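Local atomic coordinates of nucleoporin NUP116 (Candida glabrata, PDB entry 3NF5), a protein that probably serves as a structural constituent of the nuclear pore complex, to which its C-terminal domain, the part described here, targets it. Residues S29-E32 with I33-E37; V41-K44 with Q45-K48; V71-P74 with M75-L78. One frame throughout, in Å; residues are numbered along the deposited sequence.

In the fold
The three contacts are local ones, strung along the C-terminal domain in sequence order. Contact 1 is a surface turn of short helix, its centre about 24 Å from that of contact 2; it combines backbone bonds with an N-cap, a lysine-amide bond and a long salt bridge, and a glycerol lies alongside. Contacts 2 and 3 are the turns of two antiparallel hairpins, their centres about 9 Å apart, and they touch where Y46 and K48 meet F72. The partly buried contact 2 links two strands of the six-stranded sheet through backbone bonds and an Asx turn. Contact 3 closes the separate two-stranded hairpin, mostly at the surface, and adds apolar pairs to its backbone bonds.

Contact 1 of 3, residues S29-E32 with I33-E37; sequences SKYE and IQKVE. With GOL (glycerol), chain C.
K30 and Q34, one helical turn apart, are joined through their side chains: K30 NZ donates to Q34 OE1 at 2.6 Å, entering in the plane of the amide. K30 CG lies opposite the backbone N (chi1 174°), and bends at chi2 and chi4 swing the ammonium round to the amide, whereas Q34 runs extended beyond CG. Both side chains also touch S58, and Q34 reaches D56. Residues 30-33 form a short, weakly bonded helix at the surface of the C-terminal, Nup98-type (autopeptidase S59 family) domain, followed by a loop to strand 40-43. S29 is its N-cap: S29 OG accepts from E32 N at 3.2 Å along a nearly straight bond. I33 N reaches back to S29 O at 2.9 Å, an i to i+4 bond, while K35 N donates to E32 O from above the carbonyl plane. Past this turn the K35 side chain runs by Y31 and E32. Its CG sits between N and C (chi1 57°), and CD passes obliquely by the Y31 ring, 4.0 Å from OH. Two bends then bring NZ within 3.7 Å of E32 OE1, a long salt bridge. E32 OE1 is also gripped by a glycerol, probably from the crystallisation liquor, whose O3 donates to it at 2.7 Å; the neighbouring glycerol hydroxyl, O2, accepts from E37 N at 2.8 Å.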
# COMPACT_ATOMS: atom_id res chain seq x y z
N SER A 29 20.59 12.29 -7.90
CA SER A 29 20.68 13.78 -8.07
C SER A 29 19.31 14.42 -7.98
O SER A 29 18.30 13.71 -8.10
CB SER A 29 21.23 14.12 -9.42
OG SER A 29 20.27 13.78 -10.45
N LYS A 30 19.26 15.75 -7.80
CA LYS A 30 17.99 16.45 -7.79
C LYS A 30 17.13 16.20 -9.02
O LYS A 30 15.91 16.11 -8.88
CB LYS A 30 18.15 17.97 -7.55
CG LYS A 30 16.91 18.81 -7.66
CD LYS A 30 16.26 19.04 -6.24
CE LYS A 30 15.26 20.27 -6.22
NZ LYS A 30 13.85 19.95 -6.64
N TYR A 31 17.73 16.04 -10.21
CA TYR A 31 16.94 15.76 -11.42
C TYR A 31 16.33 14.37 -11.33
O TYR A 31 15.14 14.23 -11.57
CB TYR A 31 17.82 15.88 -12.69
CG TYR A 31 17.21 15.33 -13.98
CD1 TYR A 31 16.21 16.00 -14.66
CD2 TYR A 31 17.71 14.16 -14.55
CE1 TYR A 31 15.67 15.47 -15.86
CE2 TYR A 31 17.18 13.63 -15.73
CZ TYR A 31 16.16 14.28 -16.38
OH TYR A 31 15.67 13.74 -17.57
N GLU A 32 17.12 13.35 -10.96
CA GLU A 32 16.63 11.99 -10.95
C GLU A 32 15.60 11.71 -9.84
O GLU A 32 14.66 10.90 -10.06
CB GLU A 32 17.76 10.96 -10.91
CG GLU A 32 18.63 10.99 -12.21
CD GLU A 32 17.91 10.50 -13.49
OE1 GLU A 32 16.84 9.78 -13.38
OE2 GLU A 32 18.45 10.80 -14.62
N ILE A 33 15.78 12.32 -8.65
CA ILE A 33 14.85 12.13 -7.52
C ILE A 33 13.45 12.73 -7.82
O ILE A 33 12.49 12.34 -7.15
CB ILE A 33 15.44 12.68 -6.19
CG1 ILE A 33 14.70 12.13 -4.96
CG2 ILE A 33 15.41 14.20 -6.15
CD1 ILE A 33 14.99 10.63 -4.61
N GLN A 34 13.35 13.63 -8.82
CA GLN A 34 12.10 14.19 -9.30
C GLN A 34 11.35 13.23 -10.22
O GLN A 34 10.25 13.53 -10.56
CB GLN A 34 12.30 15.56 -10.04
CG GLN A 34 12.57 16.65 -9.13
CD GLN A 34 13.19 17.95 -9.72
OE1 GLN A 34 13.42 18.88 -8.96
NE2 GLN A 34 13.54 17.99 -10.99
N LYS A 35 11.94 12.10 -10.60
CA LYS A 35 11.31 11.21 -11.60
C LYS A 35 11.69 9.72 -11.34
O LYS A 35 12.13 8.99 -12.22
CB LYS A 35 11.61 11.67 -13.03
CG LYS A 35 13.11 11.81 -13.39
CD LYS A 35 13.31 11.82 -14.92
CE LYS A 35 14.03 10.54 -15.41
NZ LYS A 35 13.45 9.27 -14.83
N VAL A 36 11.46 9.28 -10.11
CA VAL A 36 11.79 7.94 -9.75
C VAL A 36 10.77 7.00 -10.41
O VAL A 36 9.58 7.16 -10.24
CB VAL A 36 11.81 7.75 -8.22
CG1 VAL A 36 12.02 6.24 -7.92
CG2 VAL A 36 12.91 8.69 -7.65
N GLU A 37 11.26 6.09 -11.23
CA GLU A 37 10.40 5.07 -11.85
C GLU A 37 10.25 3.76 -11.09
O GLU A 37 11.10 3.39 -10.29
CB GLU A 37 10.92 4.77 -13.27
C1 GOL C . 16.07 5.31 -10.77
O1 GOL C . 15.99 4.65 -9.50
C2 GOL C . 15.03 6.42 -11.04
O2 GOL C . 14.00 5.95 -11.84
C3 GOL C . 15.60 7.61 -11.87
O3 GOL C . 15.25 8.89 -11.39

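Contact 2 of 3, residues V41-K44 with Q45-K48; sequences VGNK and QYGK
N43 carries its amide over the turn that follows because CG stands opposite the backbone N (chi1 180°) and chi2 of -46° rotates OD1 toward Q45. Q45 N donates to that oxygen at 3.0 Å, in the plane of the amide, which makes an Asx turn. The N43 amide and the Y46 ring lie side by side and point the same way, their planes 44° apart. Y46 CD2 comes 3.9 Å from N43 OD1, an oblique approach. The ring is backed on one face by its own neighbour, Q45 CB, which sits over its centre.

The backbone of N43 makes three more bonds. N43 O accepts twice, from Y46 N at 3.1 Å and from G47 N at 3.1 Å; the first donor stands above the carbonyl plane, the second lies in it. N43 N returns a nearly straight bond to G47 O at 2.7 Å. With Y46 and G47 both facing N43, the strand carries a classic beta bulge at the end of the turn. G47 has an extended backbone with a positive phi, a conformation open to glycine, and regular pairing resumes after it. Here G42 and K48 form a non-hydrogen-bonded pair whose CA atoms are only 3.8 Å apart, and the K48 CB packs on G42 CA at 3.7 Å. The K48 amine turns to a salt bridge with E50.

This hairpin occupies the six-stranded antiparallel sheet between strands 16-19 and 97-101: G42 and K44 bond to Y17 and N15 on one side, Y46 and K48 to Y102 and S100 on the other. V41, N43 and Y46 pack on strand 70-73, and V41 also meets helix 65-69.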
# COMPACT_ATOMS: atom_id res chain seq x y z
N VAL A 41 6.30 0.44 -2.70
CA VAL A 41 6.38 0.45 -1.25
C VAL A 41 5.42 -0.65 -0.79
O VAL A 41 4.22 -0.55 -1.06
CB VAL A 41 5.97 1.81 -0.65
CG1 VAL A 41 6.07 1.82 0.97
CG2 VAL A 41 6.75 3.02 -1.29
N GLY A 42 5.90 -1.65 -0.03
CA GLY A 42 4.97 -2.67 0.44
C GLY A 42 5.17 -3.11 1.89
O GLY A 42 6.18 -2.80 2.55
N ASN A 43 4.19 -3.88 2.36
CA ASN A 43 4.22 -4.52 3.64
C ASN A 43 3.87 -5.98 3.32
O ASN A 43 2.81 -6.25 2.83
CB ASN A 43 3.20 -3.88 4.55
CG ASN A 43 3.19 -4.54 5.94
OD1 ASN A 43 3.21 -5.79 6.05
ND2 ASN A 43 3.25 -3.72 6.97
N LYS A 44 4.77 -6.90 3.59
CA LYS A 44 4.65 -8.28 3.15
C LYS A 44 3.40 -8.95 3.67
O LYS A 44 2.84 -9.81 3.01
CB LYS A 44 5.87 -9.13 3.64
CG LYS A 44 7.22 -8.79 2.97
CD LYS A 44 7.42 -9.54 1.66
CE LYS A 44 8.74 -9.16 0.95
NZ LYS A 44 9.99 -9.35 1.80
N GLN A 45 2.99 -8.56 4.86
CA GLN A 45 1.80 -9.11 5.50
C GLN A 45 0.47 -8.55 4.95
O GLN A 45 -0.50 -9.29 4.95
CB GLN A 45 1.80 -8.84 7.02
CG GLN A 45 2.69 -9.70 7.88
CD GLN A 45 2.13 -9.79 9.28
OE1 GLN A 45 1.42 -10.75 9.61
NE2 GLN A 45 2.33 -8.74 10.07
N TYR A 46 0.43 -7.27 4.51
CA TYR A 46 -0.85 -6.56 4.30
C TYR A 46 -1.12 -5.94 2.93
O TYR A 46 -2.28 -5.83 2.56
CB TYR A 46 -1.05 -5.49 5.35
CG TYR A 46 -1.08 -6.03 6.79
CD1 TYR A 46 -1.94 -7.08 7.15
CD2 TYR A 46 -0.25 -5.50 7.77
CE1 TYR A 46 -1.93 -7.60 8.52
CE2 TYR A 46 -0.22 -6.04 9.11
CZ TYR A 46 -1.07 -7.07 9.46
OH TYR A 46 -1.07 -7.54 10.81
N GLY A 47 -0.10 -5.55 2.17
CA GLY A 47 -0.38 -4.97 0.84
C GLY A 47 0.82 -4.25 0.30
O GLY A 47 1.87 -4.18 0.94
N LYS A 48 0.64 -3.68 -0.89
CA LYS A 48 1.68 -2.87 -1.51
C LYS A 48 1.10 -1.83 -2.45
O LYS A 48 -0.01 -1.96 -2.96
CB LYS A 48 2.67 -3.71 -2.29
CG LYS A 48 2.14 -4.58 -3.43
CD LYS A 48 3.24 -5.35 -4.16
CE LYS A 48 2.69 -6.38 -5.17
NZ LYS A 48 3.83 -6.94 -5.95

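Contact 3 of 3, residues V71-P74 with M75-L78; sequences VFQP and MSVL
F72 and V77 face each other across the hairpin as a non-hydrogen-bonded pair, their side chains side by side and pointing the same way. V77 CG1 lies 3.7 Å from F72 CE1 and approaches the ring obliquely. On the other face of the two strands V71, Q73, S76 and L78 gather: V71 CB meets L78 CB at 4.0 Å, and L78 CD1 lies against the Q73 amide, 3.3 Å from OE1. Q73 reaches that methyl because its CG is beside the backbone N (chi1 -65°) and the chain then extends, so that the amide is carried obliquely across the L78 side chain. The backbone gives this packing its register. V71 and L78 bond to each other in both directions, each at 3.0 Å, and so do Q73 and S76, with Q73 N to S76 O at 2.9 Å and a longer, more bent S76 N to Q73 O at 3.2 Å. Two hydrogen-bonded pairs thus flank F72 and V77 in a tight antiparallel beta hairpin. P74 and M75, a selenomethionine, make its two-residue turn, M75 taking a positive phi of 49°. Further out, the nitrogen of F72 is hydrogen-bonded to the hydroxyl of Y16. F72 and P74 both touch Y46, M75 touches L107, and V77 rests on I99 and C101 of strand 97-101, packing the hairpin against the larger sheet.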
# COMPACT_ATOMS: atom_id res chain seq x y z
N VAL A 71 1.10 3.31 4.69
CA VAL A 71 0.77 2.35 5.79
C VAL A 71 -0.22 1.30 5.26
O VAL A 71 -1.20 1.61 4.62
CB VAL A 71 0.20 3.11 7.05
CG1 VAL A 71 -0.36 2.13 8.13
CG2 VAL A 71 1.24 4.04 7.69
N PHE A 72 0.10 0.04 5.46
CA PHE A 72 -0.81 -1.09 5.17
C PHE A 72 -1.06 -1.79 6.50
O PHE A 72 -0.12 -2.07 7.23
CB PHE A 72 -0.13 -2.05 4.22
CG PHE A 72 0.06 -1.49 2.86
CD1 PHE A 72 -1.00 -1.47 1.97
CD2 PHE A 72 1.28 -0.90 2.49
CE1 PHE A 72 -0.82 -0.94 0.71
CE2 PHE A 72 1.44 -0.38 1.23
CZ PHE A 72 0.42 -0.38 0.38
N GLN A 73 -2.33 -1.95 6.86
CA GLN A 73 -2.81 -2.66 8.05
C GLN A 73 -3.76 -3.75 7.56
O GLN A 73 -4.05 -3.81 6.37
CB GLN A 73 -3.62 -1.68 8.87
CG GLN A 73 -2.88 -0.51 9.46
CD GLN A 73 -3.78 0.22 10.44
OE1 GLN A 73 -4.78 0.86 10.06
NE2 GLN A 73 -3.49 0.05 11.72
N PRO A 74 -4.30 -4.56 8.48
CA PRO A 74 -5.36 -5.49 8.06
C PRO A 74 -6.52 -4.85 7.33
O PRO A 74 -7.23 -4.00 7.91
CB PRO A 74 -5.84 -6.11 9.42
CG PRO A 74 -4.64 -5.97 10.35
CD PRO A 74 -3.99 -4.67 9.94
N MSE A 75 -6.72 -5.24 6.05
CA MSE A 75 -7.80 -4.71 5.19
C MSE A 75 -7.89 -3.18 5.18
O MSE A 75 -8.98 -2.58 5.21
CB MSE A 75 -9.14 -5.33 5.57
CG MSE A 75 -9.04 -6.77 5.64
SE MSE A 75 -10.82 -7.64 5.69
CE MSE A 75 -10.16 -9.17 6.49
N SER A 76 -6.71 -2.55 5.14
CA SER A 76 -6.63 -1.11 5.30
C SER A 76 -5.36 -0.55 4.60
O SER A 76 -4.25 -1.01 4.90
CB SER A 76 -6.69 -0.76 6.80
OG SER A 76 -6.69 0.67 6.99
N VAL A 77 -5.59 0.42 3.68
CA VAL A 77 -4.53 1.28 3.11
C VAL A 77 -4.70 2.74 3.53
O VAL A 77 -5.73 3.36 3.25
CB VAL A 77 -4.59 1.24 1.57
CG1 VAL A 77 -3.24 1.79 0.95
CG2 VAL A 77 -4.88 -0.11 1.12
N LEU A 78 -3.69 3.28 4.22
CA LEU A 78 -3.68 4.64 4.74
C LEU A 78 -2.52 5.39 4.10
O LEU A 78 -1.35 5.07 4.33
CB LEU A 78 -3.45 4.59 6.23
CG LEU A 78 -4.44 3.73 7.07
CD1 LEU A 78 -4.04 3.71 8.57
CD2 LEU A 78 -5.97 4.08 6.85